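PDB 5T87: CdiA toxin from Cupriavidus taiwanensis, which probably acts as the toxin of contact-dependent growth inhibition, this chain being its C-terminal catalytic domain in complex with the CdiI immunity protein. Local coordinates for residues Q8-N13 against V35-T40; R50-K53 against M59-A62. One frame throughout, in Å; residues are numbered along the deposited sequence.

Contact 1 (Q8-N13 against V35-T40)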
ATOM      1  N   GLN E   8      13.399   3.741   9.079  1.00 66.14           N
ATOM      2  CA  GLN E   8      13.840   2.501   9.723  1.00 64.49           C
ATOM      3  C   GLN E   8      13.396   2.401  11.196  1.00 64.84           C
ATOM      4  O   GLN E   8      12.730   1.432  11.573  1.00 62.96           O
ATOM      5  CB  GLN E   8      15.361   2.329   9.562  1.00 63.47           C
ATOM      6  CG  GLN E   8      15.917   0.972   9.966  1.00 62.52           C
ATOM      7  CD  GLN E   8      15.241  -0.186   9.255  1.00 61.02           C
ATOM      8  OE1 GLN E   8      15.358  -0.335   8.044  1.00 60.03           O
ATOM      9  NE2 GLN E   8      14.531  -1.009  10.007  1.00 60.93           N
ATOM     10  N   SER E   9      13.718   3.416  12.005  1.00 67.36           N
ATOM     11  CA  SER E   9      13.398   3.402  13.452  1.00 69.17           C
ATOM     12  C   SER E   9      11.892   3.531  13.757  1.00 69.30           C
ATOM     13  O   SER E   9      11.379   2.934  14.715  1.00 68.85           O
ATOM     14  CB  SER E   9      14.196   4.484  14.198  1.00 71.64           C
ATOM     15  OG  SER E   9      14.004   5.769  13.630  1.00 72.23           O
ATOM     16  N   VAL E  10      11.194   4.307  12.932  1.00 70.12           N
ATOM     17  CA  VAL E  10       9.736   4.440  13.021  1.00 70.16           C
ATOM     18  C   VAL E  10       9.024   3.113  12.681  1.00 68.92           C
ATOM     19  O   VAL E  10       8.017   2.770  13.315  1.00 69.29           O
ATOM     20  CB  VAL E  10       9.222   5.583  12.113  1.00 71.13           C
ATOM     21  CG1 VAL E  10       7.702   5.637  12.116  1.00 71.06           C
ATOM     22  CG2 VAL E  10       9.777   6.936  12.567  1.00 74.61           C
ATOM     23  N   LEU E  11       9.547   2.384  11.687  1.00 67.18           N
ATOM     24  CA  LEU E  11       9.072   1.029  11.360  1.00 65.07           C
ATOM     25  C   LEU E  11       9.287   0.046  12.509  1.00 66.27           C
ATOM     26  O   LEU E  11       8.374  -0.702  12.849  1.00 66.05           O
ATOM     27  CB  LEU E  11       9.759   0.504  10.087  1.00 63.18           C
ATOM     28  CG  LEU E  11       9.515  -0.944   9.617  1.00 60.82           C
ATOM     29  CD1 LEU E  11       8.035  -1.243   9.455  1.00 60.70           C
ATOM     30  CD2 LEU E  11      10.256  -1.205   8.311  1.00 59.10           C
ATOM     31  N   GLU E  12      10.491   0.045  13.090  1.00 68.51           N
ATOM     32  CA  GLU E  12      10.819  -0.872  14.205  1.00 69.45           C
ATOM     33  C   GLU E  12       9.907  -0.646  15.426  1.00 71.71           C
ATOM     34  O   GLU E  12       9.418  -1.609  16.012  1.00 70.16           O
ATOM     35  CB  GLU E  12      12.305  -0.784  14.578  1.00 69.19           C
ATOM     36  CG  GLU E  12      13.228  -1.391  13.519  1.00 69.08           C
ATOM     37  CD  GLU E  12      14.716  -1.056  13.688  1.00 70.83           C
ATOM     38  OE1 GLU E  12      15.065  -0.219  14.542  1.00 75.14           O
ATOM     39  OE2 GLU E  12      15.561  -1.619  12.957  1.00 69.40           O
ATOM     40  N   ASN E  13       9.618   0.613  15.756  1.00 75.15           N
ATOM     41  CA  ASN E  13       8.694   0.925  16.853  1.00 79.87           C
ATOM     42  C   ASN E  13       7.220   1.014  16.400  1.00 79.81           C
ATOM     43  O   ASN E  13       6.425   1.687  17.055  1.00 84.20           O
ATOM     44  CB  ASN E  13       9.121   2.228  17.575  1.00 84.17           C
ATOM     45  CG  ASN E  13      10.519   2.142  18.180  1.00 86.53           C
ATOM     46  OD1 ASN E  13      11.421   2.865  17.763  1.00 89.09           O
ATOM     47  ND2 ASN E  13      10.707   1.253  19.165  1.00 87.12           N
ATOM     48  N   VAL E  35       2.425   7.616  10.358  1.00 78.40           N
ATOM     49  CA  VAL E  35       2.986   6.803   9.257  1.00 74.21           C
ATOM     50  C   VAL E  35       2.332   5.425   9.125  1.00 69.80           C
ATOM     51  O   VAL E  35       2.233   4.688  10.111  1.00 68.35           O
ATOM     52  CB  VAL E  35       4.508   6.584   9.423  1.00 73.42           C
ATOM     53  CG1 VAL E  35       5.093   5.927   8.173  1.00 71.64           C
ATOM     54  CG2 VAL E  35       5.217   7.903   9.713  1.00 76.12           C
ATOM     55  N   VAL E  36       1.917   5.096   7.895  1.00 67.30           N
ATOM     56  CA  VAL E  36       1.339   3.794   7.540  1.00 63.84           C
ATOM     57  C   VAL E  36       2.365   2.984   6.745  1.00 61.12           C
ATOM     58  O   VAL E  36       2.942   3.485   5.766  1.00 59.49           O
ATOM     59  CB  VAL E  36       0.074   3.957   6.677  1.00 64.90           C
ATOM     60  CG1 VAL E  36      -0.474   2.594   6.240  1.00 64.69           C
ATOM     61  CG2 VAL E  36      -0.996   4.759   7.408  1.00 66.65           C
ATOM     62  N   PHE E  37       2.560   1.731   7.165  1.00 58.87           N
ATOM     63  CA  PHE E  37       3.530   0.819   6.564  1.00 56.10           C
ATOM     64  C   PHE E  37       2.848  -0.403   6.003  1.00 53.61           C
ATOM     65  O   PHE E  37       1.995  -0.981   6.663  1.00 53.51           O
ATOM     66  CB  PHE E  37       4.504   0.332   7.626  1.00 56.86           C
ATOM     67  CG  PHE E  37       5.410   1.396   8.148  1.00 57.72           C
ATOM     68  CD1 PHE E  37       6.480   1.847   7.379  1.00 57.54           C
ATOM     69  CD2 PHE E  37       5.218   1.936   9.419  1.00 59.10           C
ATOM     70  CE1 PHE E  37       7.334   2.833   7.853  1.00 57.84           C
ATOM     71  CE2 PHE E  37       6.076   2.915   9.906  1.00 59.12           C
ATOM     72  CZ  PHE E  37       7.136   3.363   9.117  1.00 58.76           C
ATOM     73  N   ASP E  38       3.273  -0.825   4.818  1.00 51.91           N
ATOM     74  CA  ASP E  38       2.727  -2.016   4.167  1.00 51.88           C
ATOM     75  C   ASP E  38       3.847  -2.929   3.727  1.00 49.53           C
ATOM     76  O   ASP E  38       4.941  -2.468   3.408  1.00 49.57           O
ATOM     77  CB  ASP E  38       1.913  -1.618   2.942  1.00 53.13           C
ATOM     78  CG  ASP E  38       0.768  -0.703   3.282  1.00 55.18           C
ATOM     79  OD1 ASP E  38      -0.238  -1.214   3.823  1.00 55.31           O
ATOM     80  OD2 ASP E  38       0.888   0.525   3.034  1.00 57.34           O
ATOM     81  N   ARG E  39       3.562  -4.222   3.679  1.00 47.78           N
ATOM     82  CA  ARG E  39       4.561  -5.184   3.281  1.00 47.48           C
ATOM     83  C   ARG E  39       4.887  -5.059   1.800  1.00 45.56           C
ATOM     84  O   ARG E  39       3.993  -4.916   0.978  1.00 44.55           O
ATOM     85  CB  ARG E  39       4.112  -6.614   3.554  1.00 49.39           C
ATOM     86  CG  ARG E  39       5.300  -7.569   3.568  1.00 51.09           C
ATOM     87  CD  ARG E  39       4.885  -8.985   3.295  1.00 52.83           C
ATOM     88  NE  ARG E  39       4.284  -9.582   4.479  1.00 54.69           N
ATOM     89  CZ  ARG E  39       3.288 -10.473   4.477  1.00 57.84           C
ATOM     90  NH1 ARG E  39       2.729 -10.897   3.336  1.00 58.60           N
ATOM     91  NH2 ARG E  39       2.841 -10.942   5.635  1.00 59.81           N
ATOM     92  N   THR E  40       6.172  -5.125   1.481  1.00 43.14           N
ATOM     93  CA  THR E  40       6.620  -5.207   0.119  1.00 42.59           C
ATOM     94  C   THR E  40       6.753  -6.692  -0.205  1.00 43.55           C
ATOM     95  O   THR E  40       5.997  -7.233  -1.008  1.00 45.40           O
ATOM     96  CB  THR E  40       7.942  -4.429  -0.042  1.00 42.12           C
ATOM     97  OG1 THR E  40       7.721  -3.044   0.280  1.00 41.38           O
ATOM     98  CG2 THR E  40       8.524  -4.566  -1.444  1.00 42.26           C
TER

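Contact 2 (R50-K53 against M59-A62)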
ATOM      1  N   ARG E  50       0.458  10.205   6.804  1.00 64.82           N
ATOM      2  CA  ARG E  50      -0.961  10.557   6.836  1.00 69.22           C
ATOM      3  C   ARG E  50      -1.298  11.619   7.889  1.00 72.91           C
ATOM      4  O   ARG E  50      -0.584  11.782   8.872  1.00 73.02           O
ATOM      5  CB  ARG E  50      -1.820   9.307   7.053  1.00 68.59           C
ATOM      6  CG  ARG E  50      -2.010   8.444   5.814  1.00 68.00           C
ATOM      7  CD  ARG E  50      -3.217   7.526   5.967  1.00 67.64           C
ATOM      8  NE  ARG E  50      -3.221   6.454   4.968  1.00 67.98           N
ATOM      9  CZ  ARG E  50      -4.146   5.494   4.877  1.00 67.42           C
ATOM     10  NH1 ARG E  50      -5.206   5.485   5.684  1.00 67.56           N
ATOM     11  NH2 ARG E  50      -4.035   4.568   3.932  1.00 67.01           N
ATOM     12  N   ALA E  51      -2.395  12.335   7.648  1.00 77.92           N
ATOM     13  CA  ALA E  51      -2.983  13.260   8.621  1.00 82.73           C
ATOM     14  C   ALA E  51      -3.945  12.506   9.557  1.00 85.43           C
ATOM     15  O   ALA E  51      -4.691  11.634   9.110  1.00 87.08           O
ATOM     16  CB  ALA E  51      -3.723  14.373   7.891  1.00 84.17           C
ATOM     17  N   TRP E  52      -3.941  12.864  10.841  1.00 88.41           N
ATOM     18  CA  TRP E  52      -4.764  12.200  11.864  1.00 89.82           C
ATOM     19  C   TRP E  52      -6.182  11.778  11.406  1.00 90.64           C
ATOM     20  O   TRP E  52      -6.605  10.656  11.674  1.00 88.50           O
ATOM     21  CB  TRP E  52      -4.870  13.086  13.121  1.00 90.28           C
ATOM     22  CG  TRP E  52      -5.759  12.486  14.160  1.00 91.11           C
ATOM     23  CD1 TRP E  52      -7.046  12.841  14.438  1.00 92.35           C
ATOM     24  CD2 TRP E  52      -5.451  11.378  15.017  1.00 90.44           C
ATOM     25  NE1 TRP E  52      -7.555  12.035  15.429  1.00 93.30           N
ATOM     26  CE2 TRP E  52      -6.598  11.129  15.804  1.00 91.71           C
ATOM     27  CE3 TRP E  52      -4.316  10.583  15.208  1.00 89.10           C
ATOM     28  CZ2 TRP E  52      -6.642  10.112  16.770  1.00 90.76           C
ATOM     29  CZ3 TRP E  52      -4.359   9.573  16.166  1.00 88.73           C
ATOM     30  CH2 TRP E  52      -5.517   9.349  16.935  1.00 89.29           C
ATOM     31  N   LYS E  53      -6.905  12.676  10.733  1.00 92.87           N
ATOM     32  CA  LYS E  53      -8.293  12.407  10.297  1.00 94.42           C
ATOM     33  C   LYS E  53      -8.386  11.362   9.161  1.00 93.64           C
ATOM     34  O   LYS E  53      -9.447  10.761   8.954  1.00 94.77           O
ATOM     35  CB  LYS E  53      -8.999  13.712   9.877  1.00 96.67           C
ATOM     36  CG  LYS E  53      -8.581  14.236   8.503  1.00 98.81           C
ATOM     37  CD  LYS E  53      -8.881  15.717   8.289  1.00101.20           C
ATOM     38  CE  LYS E  53      -8.151  16.260   7.058  1.00102.02           C
ATOM     39  NZ  LYS E  53      -8.329  15.433   5.824  1.00100.26           N
HETATM   40  N   MSE E  59      -6.837   2.130  13.287  1.00 96.02           N
HETATM   41  CA  MSE E  59      -5.483   2.718  13.272  1.00 97.48           C
HETATM   42  C   MSE E  59      -5.267   3.611  14.460  1.00 96.48           C
HETATM   43  O   MSE E  59      -4.244   3.515  15.146  1.00 96.06           O
HETATM   44  CB  MSE E  59      -5.238   3.550  12.002  1.00 99.79           C
HETATM   45  CG  MSE E  59      -5.235   2.714  10.712  1.00102.80           C
HETATM   46 SE   MSE E  59      -4.417   3.655   9.163  1.00106.91          SE
HETATM   47  CE  MSE E  59      -5.244   2.639   7.686  1.00105.51           C
ATOM     48  N   GLN E  60      -6.236   4.483  14.716  1.00 96.00           N
ATOM     49  CA  GLN E  60      -6.166   5.402  15.847  1.00 96.14           C
ATOM     50  C   GLN E  60      -6.269   4.655  17.179  1.00 96.04           C
ATOM     51  O   GLN E  60      -5.497   4.931  18.096  1.00 95.08           O
ATOM     52  CB  GLN E  60      -7.254   6.471  15.741  1.00 97.13           C
ATOM     53  CG  GLN E  60      -7.080   7.393  14.543  1.00 97.68           C
ATOM     54  CD  GLN E  60      -8.261   8.320  14.307  1.00 99.71           C
ATOM     55  OE1 GLN E  60      -9.354   8.104  14.827  1.00100.45           O
ATOM     56  NE2 GLN E  60      -8.046   9.358  13.504  1.00100.70           N
ATOM     57  N   ASN E  61      -7.203   3.703  17.275  1.00 96.23           N
ATOM     58  CA  ASN E  61      -7.350   2.865  18.476  1.00 97.26           C
ATOM     59  C   ASN E  61      -6.022   2.217  18.829  1.00 99.26           C
ATOM     60  O   ASN E  61      -5.521   2.384  19.943  1.00 99.74           O
ATOM     61  CB  ASN E  61      -8.396   1.756  18.273  1.00 97.52           C
ATOM     62  CG  ASN E  61      -9.831   2.263  18.320  1.00 97.62           C
ATOM     63  OD1 ASN E  61     -10.140   3.270  18.963  1.00 94.69           O
ATOM     64  ND2 ASN E  61     -10.724   1.545  17.645  1.00 98.08           N
ATOM     65  N   ALA E  62      -5.459   1.504  17.851  1.00101.13           N
ATOM     66  CA  ALA E  62      -4.180   0.806  17.995  1.00100.30           C
ATOM     67  C   ALA E  62      -2.985   1.736  18.267  1.00100.18           C
ATOM     68  O   ALA E  62      -1.981   1.292  18.825  1.00 99.09           O
ATOM     69  CB  ALA E  62      -3.916  -0.051  16.766  1.00100.34           C
TER

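Contact 1 (Q8-N13 against V35-T40)
V10 is the first residue of 8-13 to reach 35-40, and it does so with one methyl. Because CG1 lies anti to the backbone N (chi1 175°), it is directed at the strand, where it sits in the plane of the F37 ring, 3.8 Å from F37 CZ. The same V10 CG1 also meets V35 CG2 at 4.1 Å, so this one methyl fits against both residues. The carbonyl O of V10 turns to strand 21-27, where it is bonded by S26 OG.

L11 follows and comes over a face of the F37 ring instead of its edge. Its backbone N is 3.7 Å from F37 CZ, and the branch CD1 makes a CH-pi contact, 4.1 Å from the F37 ring centroid and 18° off the normal. V35 CG1 lies against the opposite face, two residues earlier on the same side of the strand, so the phenyl is clasped between valine and leucine with V10 at its rim. L11 also packs on Y45 of strand 44-50 and on R4 of the CdiI chain.

One turn on from Q8, E12 OE2 accepts a hydrogen bond from Q8 NE2 on the side of the helix turned from the strand; Q8 is itself bonded to the immunity protein.

The axes of 8-12 and 35-40 lie at 80°, the helix on one face of the antiparallel sheet. All four touching residues are buried. Between helix and strand the attachment is apolar, with shape and burial in place of hydrogen bonds.

Contact 2 (R50-K53 against M59-A62)
Q60 lays its amide flat over one face of the W52 indole, the two planes only 8° apart, in an offset amide-aromatic stack. This fastens the start of the strand-to-helix connection to helix 57-64, which packs on the antiparallel sheet: W52 belongs to the 3-10 turn at 52-53, just after strand 44-50, and Q60 to the helix that follows.

The overlap runs the length of the glutamine. Q60 CB touches W52 CH2, and CG, one carbon on, makes a CH-pi contact with the six-membered ring of W52, 3.7 Å from its centroid. Farther out, the amide lies over the CE2 corner of the indole: Q60 NE2 is 3.2 Å from W52 CE2 and leans toward NE1, while Q60 CD is nearest CZ2. The chain is extended beyond CG (chi2 171°), which carries the amide far enough to reach the backbone as well. There Q60 NE2 gives a weak hydrogen bond to W52 O, 2.7 Å long but bent to 130° at the hydrogen. One residue thus touches both the ring and the carbonyl of W52. On the indole side, W52 also meets the ring of F34, with the planes at about 55°, and packs on V69.

Deeper in, the side chains of R50 and selenomethionine M59 cross at about a right angle. R50 is strongly engaged by polar partners: NH2 makes a salt bridge to D108 of the CdiI chain, NE is bonded to H48 and NH1 to D54 O. M59 adds a van der Waals contact, its CE methyl approaching R50 NH1 obliquely at 3.5 Å.

How the contacts relate
Contact 1 is core and contact 2 only partly buried, their centres about 14 Å apart on opposite sides of the chain's centre. Both lean on strand 34-41, but through successive residues: F37 faces helix 7-12, while V36 faces the other way, its CG2 lying 3.7 Å from R50 NE and 4.0 Å from the selenium of M59. The sheet is thus packed by a helix on each side. Chemistry follows place. Contact 1 is entirely apolar between its segments, whereas contact 2 mixes amide stacking, a weak hydrogen bond and an arginine. CdiI reaches both, through Q8, L11 and others in contact 1 and through R50 in contact 2.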